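Local atomic coordinates of enoyl-CoA hydratase/isomerase family protein (Pseudomonas syringae pv. tomato, PDB entry 3OT6), a protein that probably acts on acyl-CoA thioesters as a hydratase or isomerase of the crotonase-like family, though its substrate and reaction are not established. Residues 88-93 / 110-115; 51-56 / 95-100. One frame throughout, in Å; residues are numbered along the deposited sequence.

Contact 1: 88-93 / 110-115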
# COMPACT_ATOMS: atom_id res chain seq x y z
N ARG A 88 -4.45 5.18 5.74
CA ARG A 88 -4.91 6.54 5.86
C ARG A 88 -3.70 7.50 6.01
O ARG A 88 -3.69 8.61 5.50
CB ARG A 88 -5.85 6.64 7.06
CG ARG A 88 -6.68 7.88 7.04
CD ARG A 88 -6.45 8.61 8.31
NE ARG A 88 -7.35 9.73 8.52
CZ ARG A 88 -6.95 10.99 8.45
NH1 ARG A 88 -5.67 11.25 8.18
NH2 ARG A 88 -7.81 11.97 8.64
N ARG A 89 -2.63 7.08 6.66
CA ARG A 89 -1.54 8.00 6.88
C ARG A 89 -0.83 8.17 5.56
O ARG A 89 -0.47 9.26 5.21
CB ARG A 89 -0.58 7.51 7.96
CG ARG A 89 0.69 8.29 7.98
CD ARG A 89 1.70 7.73 8.95
NE ARG A 89 2.78 8.69 9.08
CZ ARG A 89 3.82 8.54 9.87
NH1 ARG A 89 3.95 7.46 10.61
NH2 ARG A 89 4.71 9.49 9.92
N MSE A 90 -0.70 7.08 4.80
CA MSE A 90 -0.02 7.17 3.52
C MSE A 90 -0.74 8.07 2.57
O MSE A 90 -0.13 8.78 1.78
CB MSE A 90 0.16 5.79 2.89
CG MSE A 90 1.20 4.95 3.57
SE MSE A 90 1.22 3.06 3.02
CE MSE A 90 1.87 3.17 1.15
N LEU A 91 -2.06 8.03 2.60
CA LEU A 91 -2.86 8.84 1.67
C LEU A 91 -2.87 10.29 2.13
O LEU A 91 -3.27 11.20 1.38
CB LEU A 91 -4.27 8.31 1.59
CG LEU A 91 -4.41 6.99 0.81
CD1 LEU A 91 -5.71 6.32 1.23
CD2 LEU A 91 -4.44 7.35 -0.63
N SER A 92 -2.44 10.53 3.36
CA SER A 92 -2.40 11.93 3.80
C SER A 92 -0.94 12.40 3.98
O SER A 92 -0.71 13.49 4.45
CB SER A 92 -3.28 12.22 5.00
OG SER A 92 -2.98 11.34 6.00
N HIS A 93 0.01 11.63 3.45
CA HIS A 93 1.38 11.95 3.62
C HIS A 93 1.75 13.29 2.95
O HIS A 93 1.41 13.52 1.80
CB HIS A 93 2.23 10.80 3.08
CG HIS A 93 3.67 10.87 3.49
ND1 HIS A 93 4.07 10.73 4.81
CD2 HIS A 93 4.80 11.11 2.77
CE1 HIS A 93 5.38 10.82 4.88
NE2 HIS A 93 5.85 11.07 3.66
N ALA A 110 -1.88 -5.60 -1.62
CA ALA A 110 -2.42 -4.82 -2.72
C ALA A 110 -3.09 -3.51 -2.21
O ALA A 110 -3.19 -2.53 -2.97
CB ALA A 110 -3.38 -5.65 -3.60
N PHE A 111 -3.56 -3.48 -0.95
CA PHE A 111 -3.98 -2.23 -0.38
C PHE A 111 -2.90 -1.17 -0.29
O PHE A 111 -3.18 0.02 -0.31
CB PHE A 111 -4.69 -2.41 0.93
CG PHE A 111 -6.08 -2.97 0.75
CD1 PHE A 111 -7.02 -2.28 -0.05
CD2 PHE A 111 -6.46 -4.16 1.32
CE1 PHE A 111 -8.35 -2.80 -0.24
CE2 PHE A 111 -7.73 -4.68 1.14
CZ PHE A 111 -8.68 -4.02 0.36
N LEU A 112 -1.65 -1.59 -0.21
CA LEU A 112 -0.59 -0.60 -0.15
C LEU A 112 -0.56 0.18 -1.45
O LEU A 112 -0.29 1.39 -1.40
CB LEU A 112 0.78 -1.20 0.11
CG LEU A 112 0.99 -1.96 1.40
CD1 LEU A 112 2.48 -2.46 1.40
CD2 LEU A 112 0.72 -1.05 2.53
N LEU A 113 -0.80 -0.48 -2.60
CA LEU A 113 -0.85 0.21 -3.92
C LEU A 113 -2.03 1.20 -4.08
O LEU A 113 -1.98 2.14 -4.91
CB LEU A 113 -0.87 -0.80 -5.08
CG LEU A 113 0.23 -1.89 -5.15
CD1 LEU A 113 -0.31 -3.10 -5.93
CD2 LEU A 113 1.49 -1.28 -5.79
N LEU A 114 -3.09 0.96 -3.32
CA LEU A 114 -4.26 1.79 -3.30
C LEU A 114 -4.10 2.95 -2.30
O LEU A 114 -5.02 3.75 -2.12
CB LEU A 114 -5.49 0.92 -2.98
CG LEU A 114 -5.76 -0.21 -4.01
CD1 LEU A 114 -7.16 -0.83 -3.86
CD2 LEU A 114 -5.57 0.24 -5.46
N SER A 115 -2.92 3.08 -1.68
CA SER A 115 -2.74 4.06 -0.62
C SER A 115 -1.67 5.10 -1.01
O SER A 115 -1.19 5.82 -0.17
CB SER A 115 -2.25 3.33 0.63
OG SER A 115 -3.23 2.42 1.07
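Met90 and Leu91 close on Ser115. No hydrogen bond joins 88-93 to 110-115, so the contact is one of packing. The apolar part starts at Met90, a selenomethionine. Its CG stands beside the backbone N (chi1 -73°) and an extended chi2 brings SE forward. The bend at chi3 (69°) then turns CE toward the Leu112 carbonyl. Met90 SE lies 4.2 Å from Leu112 CD2, and the two side chains cross obliquely. Met90 CE is 3.8 Å from Leu112 O.

A second group of contacts sets carbon against the backbone of Ser115. CB of Met90 is 3.3 Å from Ser115 O, and CG of Leu91 is 3.6 Å from the same oxygen of Ser115. CD2 of Leu91 sits over the face of the Ser115 carbonyl, 3.6 Å from Ser115 C. Helix 73-91 leads into strand 97-100 and helix 108-113 into strand 118-122, so the contact joins two helical parts of the crotonase-like fold. Leu91 also packs on Leu216 and Leu220 of helix 202-230 and on Leu146 of helix 141-150.

The two serine side chains bond within their own segments. Ser115 OG turns back to donate to Phe111 O at 2.8 Å, tilted 30° from the carbonyl plane. Ser92 OG likewise donates to Arg88 O at 2.9 Å.

Contact 2: 51-56 / 95-100; sequences VIVTGQ and FPIIVA
Val51 N donates to Pro96 O at 2.9 Å and opens a run of parallel strand bonds between 51-56 and 95-100. Val51 O then accepts from Ile98 N at 2.7 Å. Ile98 O takes the N-H of Val53, and Val53 O takes that of Ala100 at 2.8 Å. All four N-H groups point almost straight at their acceptors. Past them, Thr54 adds a side-chain bond: its OG1 is anti to the backbone N (chi1 -162°) and donates to Ala100 O at 2.7 Å.

Side chains pair on both faces. On one, CG2 of Ile97 meets CG1 of Val51 at 4.0 Å and also touches CG2 of Val53. On the other, Ile52 and Ile98 rise next to each other, CG1 of Ile52 against CD1 of Ile98. There CG2 of Ile52 meets CB of Ala100 at 3.9 Å.

Linked through helix 73-91, these parallel strands twist by 26° within the six-stranded mixed sheet of the crotonase-like fold. Asp117 OD2 accepts from Ile97 N on the far edge of strand 97-100. The Ile52 and Ile98 face lies under helix 186-197, where Leu191 and Ala194 pack. Strand 16-21 bonds to the other edge of 50-54, and strand 118-122 follows 97-100.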
# COMPACT_ATOMS: atom_id res chain seq x y z
N VAL A 51 8.86 9.58 -1.31
CA VAL A 51 8.97 8.23 -0.71
C VAL A 51 8.74 7.21 -1.79
O VAL A 51 7.88 7.41 -2.66
CB VAL A 51 7.93 7.98 0.41
CG1 VAL A 51 7.91 6.49 0.79
CG2 VAL A 51 8.22 8.87 1.70
N ILE A 52 9.60 6.18 -1.82
CA ILE A 52 9.41 4.96 -2.65
C ILE A 52 9.27 3.74 -1.70
O ILE A 52 10.22 3.40 -1.02
CB ILE A 52 10.60 4.66 -3.54
CG1 ILE A 52 10.77 5.71 -4.61
CG2 ILE A 52 10.36 3.37 -4.33
CD1 ILE A 52 11.96 5.36 -5.61
N VAL A 53 8.11 3.10 -1.65
CA VAL A 53 7.92 1.90 -0.85
C VAL A 53 8.09 0.73 -1.82
O VAL A 53 7.53 0.75 -2.91
CB VAL A 53 6.48 1.84 -0.20
CG1 VAL A 53 6.28 0.53 0.59
CG2 VAL A 53 6.23 3.00 0.74
N THR A 54 8.88 -0.27 -1.44
CA THR A 54 9.11 -1.45 -2.27
C THR A 54 9.27 -2.69 -1.38
O THR A 54 9.32 -2.59 -0.16
CB THR A 54 10.36 -1.24 -3.26
OG1 THR A 54 10.29 -2.22 -4.33
CG2 THR A 54 11.72 -1.38 -2.54
N GLY A 55 9.34 -3.87 -1.97
CA GLY A 55 9.47 -5.08 -1.17
C GLY A 55 10.74 -5.85 -1.49
O GLY A 55 11.81 -5.25 -1.65
N GLN A 56 10.64 -7.17 -1.59
CA GLN A 56 11.77 -8.01 -1.97
C GLN A 56 11.58 -8.49 -3.40
O GLN A 56 10.49 -8.35 -3.98
CB GLN A 56 11.90 -9.17 -0.97
CG GLN A 56 12.43 -8.72 0.42
CD GLN A 56 13.72 -7.92 0.29
OE1 GLN A 56 14.71 -8.41 -0.28
NE2 GLN A 56 13.72 -6.68 0.76
N PHE A 95 4.32 14.41 1.42
CA PHE A 95 5.12 14.33 0.19
C PHE A 95 4.64 13.09 -0.61
O PHE A 95 3.98 12.20 -0.05
CB PHE A 95 6.65 14.25 0.52
CG PHE A 95 7.10 15.33 1.40
CD1 PHE A 95 7.54 16.53 0.85
CD2 PHE A 95 6.99 15.21 2.78
CE1 PHE A 95 7.90 17.58 1.67
CE2 PHE A 95 7.33 16.26 3.61
CZ PHE A 95 7.76 17.46 3.05
N PRO A 96 4.98 13.04 -1.91
CA PRO A 96 4.49 12.00 -2.77
C PRO A 96 4.97 10.61 -2.31
O PRO A 96 6.13 10.46 -1.94
CB PRO A 96 5.09 12.38 -4.14
CG PRO A 96 5.18 13.94 -4.08
CD PRO A 96 5.72 14.07 -2.68
N ILE A 97 4.07 9.62 -2.31
CA ILE A 97 4.45 8.24 -2.11
C ILE A 97 4.32 7.41 -3.41
O ILE A 97 3.24 7.34 -4.04
CB ILE A 97 3.69 7.61 -0.96
CG1 ILE A 97 3.91 8.41 0.32
CG2 ILE A 97 4.19 6.15 -0.71
CD1 ILE A 97 3.17 7.86 1.53
N ILE A 98 5.46 6.82 -3.81
CA ILE A 98 5.55 5.89 -4.92
C ILE A 98 5.59 4.50 -4.33
O ILE A 98 6.29 4.23 -3.34
CB ILE A 98 6.81 6.13 -5.76
CG1 ILE A 98 6.87 7.58 -6.24
CG2 ILE A 98 6.85 5.24 -6.99
CD1 ILE A 98 8.24 7.97 -6.98
N VAL A 99 4.78 3.62 -4.89
CA VAL A 99 4.91 2.21 -4.51
C VAL A 99 5.45 1.52 -5.73
O VAL A 99 4.87 1.64 -6.85
CB VAL A 99 3.57 1.56 -4.02
CG1 VAL A 99 3.76 0.04 -3.75
CG2 VAL A 99 3.11 2.28 -2.77
N ALA A 100 6.58 0.86 -5.52
CA ALA A 100 7.29 0.17 -6.58
C ALA A 100 7.14 -1.31 -6.29
O ALA A 100 7.85 -1.86 -5.40
CB ALA A 100 8.76 0.56 -6.55

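Both contacts are buried, but they join different elements. Contact 1 joins helix 73-91 to the region of helix 108-113 without any hydrogen bond between them. Contact 2 is a strand pair inside the six-stranded sheet, held mainly by backbone hydrogen bonds. Helix 73-91 of contact 1 runs on into strand 97-100 of contact 2, and the segments alternate along the chain. The helices of contact 1 pack on the sheet face that carries Val51, Ile97 and Val99. Leu113 packs on Val99, and Met90 O lies 3.4 Å from Ile97 CD1. His93 also reaches Val51. The two centres are about 10 Å apart, with contact 1 nearer the centre of the chain.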